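Local coordinates for protein cadherin-5 (Gallus gallus, PDB 3PPE) that mediates calcium-dependent, homophilic adhesion between endothelial cells through its extracellular cadherin domains and helps couple actin fibres to the cell junctions, at residues D167-R170 with E171-S174. Sequence-based numbering, arbitrary orientation.
Sequences DLDR and ESQS
The carboxylate oxygen OD2 of Asp169 accepts the backbone N-H of Glu171 at 2.9 Å from N, through the lone pair facing away from the other oxygen and along a bent path of 133° at the hydrogen. CG of Asp169 stands beside the carbonyl carbon (chi1 -170°), which brings OD2 alongside the next residues, 3.1 Å from CB of Glu171. The backbone carbonyl of the same aspartate closes the turn: Gln173 N reaches Asp169 O at 3.2 Å in a nearly straight bond, the i+4 to i bond of an alpha-turn, with Arg170, Glu171 and Ser172 in helical backbone conformation. The side-chain bond makes an Asx turn, superposed on this alpha-turn within the loop joining strands 160-163 and 175-184 of the second cadherin domain (EC2), far from the calcium sites. With an alanine at Asp169 the carbonyl bond could remain, but the Glu171 amide would probably lose its carboxylate acceptor and the first part of the turn be freer to move. The Glu171 carboxylate lies nearly coplanar with that of Asp169, OE1 3.8 Å from OD2, a likely unfavourable pairing of charges. Arg170 extends past Ser174, whose CB sits 3.9 Å above the guanidinium plane, while NH1 donates a hydrogen bond to Leu201 O in strand 194-202, tying the loop to the domain's last strand.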
loop_
_atom_site.group_PDB
_atom_site.type_symbol
_atom_site.label_atom_id
_atom_site.label_comp_id
_atom_site.label_asym_id
_atom_site.label_seq_id
_atom_site.Cartn_x
_atom_site.Cartn_y
_atom_site.Cartn_z
ATOM N N ASP A 167 -39.022 40.209 17.160
ATOM C CA ASP A 167 -39.653 41.484 16.759
ATOM C C ASP A 167 -39.530 41.810 15.266
ATOM O O ASP A 167 -39.489 42.992 14.909
ATOM C CB ASP A 167 -39.059 42.662 17.579
ATOM C CG ASP A 167 -37.538 42.728 17.481
ATOM O OD1 ASP A 167 -36.902 43.542 18.195
ATOM O OD2 ASP A 167 -36.964 41.936 16.692
ATOM N N LEU A 168 -39.435 40.801 14.387
ATOM C CA LEU A 168 -39.296 41.124 12.957
ATOM C C LEU A 168 -40.598 41.720 12.402
ATOM O O LEU A 168 -41.623 41.053 12.325
ATOM C CB LEU A 168 -38.799 39.954 12.103
ATOM C CG LEU A 168 -37.498 39.261 12.553
ATOM C CD1 LEU A 168 -37.215 38.044 11.708
ATOM C CD2 LEU A 168 -36.324 40.229 12.546
ATOM N N ASP A 169 -40.505 42.972 11.981
ATOM C CA ASP A 169 -41.656 43.805 11.652
ATOM C C ASP A 169 -41.613 44.062 10.152
ATOM O O ASP A 169 -40.655 44.669 9.649
ATOM C CB ASP A 169 -41.527 45.124 12.428
ATOM C CG ASP A 169 -42.796 45.998 12.349
ATOM O OD1 ASP A 169 -43.289 46.424 13.421
ATOM O OD2 ASP A 169 -43.307 46.258 11.236
ATOM N N ARG A 170 -42.641 43.584 9.449
ATOM C CA ARG A 170 -42.780 43.768 8.005
ATOM C C ARG A 170 -42.697 45.245 7.553
ATOM O O ARG A 170 -42.189 45.537 6.466
ATOM C CB ARG A 170 -44.087 43.129 7.502
ATOM C CG ARG A 170 -44.159 43.029 5.996
ATOM C CD ARG A 170 -45.516 42.580 5.492
ATOM N NE ARG A 170 -45.731 43.172 4.174
ATOM C CZ ARG A 170 -45.354 42.613 3.031
ATOM N NH1 ARG A 170 -44.775 41.424 3.054
ATOM N NH2 ARG A 170 -45.570 43.215 1.866
ATOM N N GLU A 171 -43.191 46.163 8.388
ATOM C CA GLU A 171 -43.103 47.605 8.104
ATOM C C GLU A 171 -41.642 48.047 8.034
ATOM O O GLU A 171 -41.262 48.736 7.106
ATOM C CB GLU A 171 -43.869 48.462 9.149
ATOM C CG GLU A 171 -45.383 48.246 9.175
ATOM C CD GLU A 171 -46.123 49.168 10.179
ATOM O OE1 GLU A 171 -45.719 49.244 11.380
ATOM O OE2 GLU A 171 -47.119 49.820 9.763
ATOM N N SER A 172 -40.820 47.634 8.998
ATOM C CA SER A 172 -39.386 47.956 8.975
ATOM C C SER A 172 -38.684 47.402 7.740
ATOM O O SER A 172 -37.926 48.117 7.083
ATOM C CB SER A 172 -38.678 47.453 10.222
ATOM O OG SER A 172 -39.197 48.089 11.359
ATOM N N GLN A 173 -38.950 46.132 7.438
ATOM C CA GLN A 173 -38.324 45.405 6.350
ATOM C C GLN A 173 -39.212 44.208 5.961
ATOM O O GLN A 173 -39.477 43.331 6.785
ATOM C CB GLN A 173 -36.933 44.926 6.793
ATOM C CG GLN A 173 -36.166 44.104 5.786
ATOM C CD GLN A 173 -35.906 44.839 4.496
ATOM O OE1 GLN A 173 -36.711 44.784 3.558
ATOM N NE2 GLN A 173 -34.764 45.502 4.417
ATOM N N SER A 174 -39.652 44.161 4.710
ATOM C CA SER A 174 -40.497 43.051 4.243
ATOM C C SER A 174 -39.756 41.895 3.567
ATOM O O SER A 174 -40.369 40.874 3.261
ATOM C CB SER A 174 -41.556 43.591 3.267
ATOM O OG SER A 174 -40.944 44.121 2.099
#